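Local coordinates for flavodoxin (Fusobacterium nucleatum, PDB 6OHK), which binds flavin mononucleotide and probably serves as a low-potential electron donor to a number of redox enzymes, at residues A[7-12]-A[23-28]. The protein carries 1 engineered substitution. Sequence-based numbering, arbitrary orientation.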
ATOM      1  N   ILE A   7       5.104 -10.386   8.208  1.00 10.03           N
ATOM      2  CA  ILE A   7       4.712  -9.292   7.328  1.00  9.62           C
ATOM      3  C   ILE A   7       4.871  -7.978   8.076  1.00  9.62           C
ATOM      4  O   ILE A   7       4.307  -7.793   9.153  1.00 10.91           O
ATOM      5  CB  ILE A   7       3.264  -9.490   6.884  1.00 10.43           C
ATOM      6  CG1 ILE A   7       3.103 -10.797   6.100  1.00 10.76           C
ATOM      7  CG2 ILE A   7       2.808  -8.306   6.042  1.00 10.99           C
ATOM      8  CD1 ILE A   7       1.678 -11.329   6.070  1.00 12.98           C
ATOM      9  N   GLY A   8       5.635  -7.070   7.503  1.00  8.53           N
ATOM     10  CA  GLY A   8       5.736  -5.719   8.040  1.00  8.53           C
ATOM     11  C   GLY A   8       4.729  -4.796   7.400  1.00  8.01           C
ATOM     12  O   GLY A   8       4.734  -4.646   6.175  1.00  8.27           O
ATOM     13  N   ILE A   9       3.867  -4.198   8.205  1.00  8.59           N
ATOM     14  CA  ILE A   9       2.835  -3.278   7.743  1.00  7.77           C
ATOM     15  C   ILE A   9       3.236  -1.876   8.156  1.00  8.03           C
ATOM     16  O   ILE A   9       3.424  -1.611   9.355  1.00  9.29           O
ATOM     17  CB  ILE A   9       1.476  -3.643   8.351  1.00  8.60           C
ATOM     18  CG1 ILE A   9       1.132  -5.109   8.089  1.00 10.14           C
ATOM     19  CG2 ILE A   9       0.405  -2.695   7.836  1.00 10.15           C
ATOM     20  CD1 ILE A   9      -0.100  -5.570   8.840  1.00 12.92           C
ATOM     21  N   PHE A  10       3.385  -0.986   7.196  1.00  7.54           N
ATOM     22  CA  PHE A  10       3.838   0.383   7.435  1.00  7.36           C
ATOM     23  C   PHE A  10       2.796   1.339   6.879  1.00  7.55           C
ATOM     24  O   PHE A  10       2.395   1.188   5.728  1.00  7.86           O
ATOM     25  CB  PHE A  10       5.161   0.616   6.729  1.00  7.91           C
ATOM     26  CG  PHE A  10       6.297  -0.174   7.350  1.00  8.24           C
ATOM     27  CD1 PHE A  10       6.497  -1.531   7.058  1.00  8.11           C
ATOM     28  CD2 PHE A  10       7.132   0.420   8.275  1.00  8.65           C
ATOM     29  CE1 PHE A  10       7.482  -2.240   7.688  1.00  9.14           C
ATOM     30  CE2 PHE A  10       8.134  -0.301   8.904  1.00  9.10           C
ATOM     31  CZ  PHE A  10       8.297  -1.613   8.610  1.00  9.67           C
ATOM     32  N   TYR A  11       2.331   2.279   7.700  1.00  7.53           N
ATOM     33  CA  TYR A  11       1.266   3.185   7.279  1.00  7.49           C
ATOM     34  C   TYR A  11       1.552   4.592   7.767  1.00  7.77           C
ATOM     35  O   TYR A  11       2.371   4.809   8.658  1.00  8.77           O
ATOM     36  CB  TYR A  11      -0.112   2.702   7.769  1.00  8.61           C
ATOM     37  CG  TYR A  11      -0.323   2.937   9.224  1.00  9.68           C
ATOM     38  CD1 TYR A  11       0.172   2.059  10.173  1.00 10.93           C
ATOM     39  CD2 TYR A  11      -1.002   4.073   9.676  1.00 10.74           C
ATOM     40  CE1 TYR A  11       0.012   2.303  11.527  1.00 12.95           C
ATOM     41  CE2 TYR A  11      -1.157   4.320  11.037  1.00 13.67           C
ATOM     42  CZ  TYR A  11      -0.646   3.425  11.945  1.00 12.79           C
ATOM     43  OH  TYR A  11      -0.837   3.742  13.316  1.00 16.20           O
ATOM     44  N   ALA A  12       0.782   5.537   7.231  1.00  8.19           N
ATOM     45  CA  ALA A  12       0.693   6.884   7.758  1.00  8.73           C
ATOM     46  C   ALA A  12      -0.760   7.296   7.708  1.00  8.43           C
ATOM     47  O   ALA A  12      -1.537   6.757   6.932  1.00  9.14           O
ATOM     48  CB  ALA A  12       1.534   7.850   6.928  1.00 11.51           C
ATOM     49  N   ASP A  23      -6.418  -1.803  10.551  1.00 11.09           N
ATOM     50  CA  ASP A  23      -7.103  -2.752  11.428  1.00 11.35           C
ATOM     51  C   ASP A  23      -7.793  -3.856  10.643  1.00 12.00           C
ATOM     52  O   ASP A  23      -7.778  -5.025  11.058  1.00 12.69           O
ATOM     53  CB  ASP A  23      -8.132  -2.023  12.294  1.00 16.92           C
ATOM     54  CG  ASP A  23      -7.503  -1.198  13.396  1.00 28.09           C
ATOM     55  OD1 ASP A  23      -6.331  -1.450  13.761  1.00 31.26           O
ATOM     56  OD2 ASP A  23      -8.209  -0.300  13.916  1.00 38.79           O
ATOM     57  N   GLU A  24      -8.384  -3.529   9.502  1.00 11.06           N
ATOM     58  CA  GLU A  24      -8.990  -4.551   8.661  1.00 12.29           C
ATOM     59  C   GLU A  24      -7.946  -5.493   8.082  1.00 10.59           C
ATOM     60  O   GLU A  24      -8.150  -6.720   8.054  1.00 11.82           O
ATOM     61  CB  GLU A  24      -9.827  -3.898   7.555  1.00 14.33           C
ATOM     62  CG  GLU A  24     -10.979  -3.103   8.138  1.00 21.60           C
ATOM     63  CD  GLU A  24     -11.917  -2.467   7.127  1.00 35.18           C
ATOM     64  OE1 GLU A  24     -12.760  -3.199   6.581  1.00 30.41           O
ATOM     65  OE2 GLU A  24     -11.833  -1.233   6.909  1.00 24.27           O
ATOM     66  N   ILE A  25      -6.828  -4.960   7.593  1.00  9.94           N
ATOM     67  CA  ILE A  25      -5.739  -5.793   7.102  1.00 10.06           C
ATOM     68  C   ILE A  25      -5.265  -6.743   8.193  1.00 10.44           C
ATOM     69  O   ILE A  25      -5.096  -7.948   7.965  1.00 11.12           O
ATOM     70  CB  ILE A  25      -4.583  -4.907   6.593  1.00  9.63           C
ATOM     71  CG1 ILE A  25      -4.998  -4.181   5.314  1.00 11.25           C
ATOM     72  CG2 ILE A  25      -3.320  -5.737   6.388  1.00 11.44           C
ATOM     73  CD1 ILE A  25      -4.035  -3.060   4.908  1.00 12.56           C
ATOM     74  N   GLU A  26      -5.037  -6.217   9.388  1.00 10.21           N
ATOM     75  CA  GLU A  26      -4.567  -7.042  10.492  1.00 11.31           C
ATOM     76  C   GLU A  26      -5.553  -8.155  10.800  1.00 11.39           C
ATOM     77  O   GLU A  26      -5.146  -9.289  11.099  1.00 12.83           O
ATOM     78  CB  GLU A  26      -4.334  -6.186  11.731  1.00 11.91           C
ATOM     79  CG  GLU A  26      -3.147  -5.253  11.609  1.00 12.32           C
ATOM     80  CD  GLU A  26      -2.897  -4.467  12.874  1.00 15.46           C
ATOM     81  OE1 GLU A  26      -3.703  -4.589  13.831  1.00 20.66           O
ATOM     82  OE2 GLU A  26      -1.911  -3.715  12.937  1.00 15.80           O
ATOM     83  N   PHE A  27      -6.849  -7.856  10.748  1.00 11.09           N
ATOM     84  CA  PHE A  27      -7.838  -8.895  10.997  1.00 11.30           C
ATOM     85  C   PHE A  27      -7.750  -9.997   9.961  1.00 11.65           C
ATOM     86  O   PHE A  27      -7.810 -11.191  10.298  1.00 12.11           O
ATOM     87  CB  PHE A  27      -9.239  -8.295  11.058  1.00 12.39           C
ATOM     88  CG  PHE A  27     -10.281  -9.334  11.313  1.00 14.58           C
ATOM     89  CD1 PHE A  27     -10.565  -9.730  12.579  1.00 16.97           C
ATOM     90  CD2 PHE A  27     -10.906  -9.947  10.272  1.00 15.42           C
ATOM     91  CE1 PHE A  27     -11.522 -10.755  12.799  1.00 17.19           C
ATOM     92  CE2 PHE A  27     -11.833 -10.962  10.483  1.00 20.27           C
ATOM     93  CZ  PHE A  27     -12.109 -11.349  11.744  1.00 16.88           C
ATOM     94  N   PHE A  28      -7.615  -9.656   8.688  1.00 11.60           N
ATOM     95  CA  PHE A  28      -7.478 -10.694   7.674  1.00 13.65           C
ATOM     96  C   PHE A  28      -6.188 -11.480   7.826  1.00 14.75           C
ATOM     97  O   PHE A  28      -6.141 -12.649   7.393  1.00 18.85           O
ATOM     98  CB  PHE A  28      -7.564 -10.101   6.272  1.00 16.91           C
ATOM     99  CG  PHE A  28      -8.934  -9.690   5.879  1.00 17.09           C
ATOM    100  CD1 PHE A  28      -9.938 -10.646   5.714  1.00 20.37           C
ATOM    101  CD2 PHE A  28      -9.238  -8.356   5.638  1.00 17.54           C
ATOM    102  CE1 PHE A  28     -11.218 -10.259   5.345  1.00 21.28           C
ATOM    103  CE2 PHE A  28     -10.512  -7.973   5.272  1.00 20.90           C
ATOM    104  CZ  PHE A  28     -11.502  -8.918   5.115  1.00 21.30           C
TER
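Ile9, on strand 7-11, meets Ile25 and Glu26 of helix 17-28 in a small, buried apolar contact between strand and helix of the first beta-alpha-beta unit of the flavodoxin fold. The methyl CD1 of Ile9 does all the touching from the strand, lying 4.1 Å from CG2 of Ile25 and equally 4.1 Å from CG of Glu26. With CG1 of Ile9 anti to the carbonyl carbon and the chain extended beyond it (chi2 172°), CD1 is turned toward the helix. Ile9 and Glu26 together fill the 8.7 Å between their CA atoms, each side chain covering part of the gap. The two isoleucines run past each other in opposite directions, and their branched, purely apolar chains suit a place closed off from water. Glu26 fits at the border of this core because it is divided in character: its methylene CG packs on Ile9, while the extended chain takes the carboxylate onward, where OE2 is hydrogen-bonded to OG1 of Thr36. Ile9 and Glu26 both also touch Phe34, so strand 34-38, which pairs in parallel with strand 7-11, continues the packing beneath the helix; at another face of the helix, Glu24 and Phe28 lean on helix 154-166.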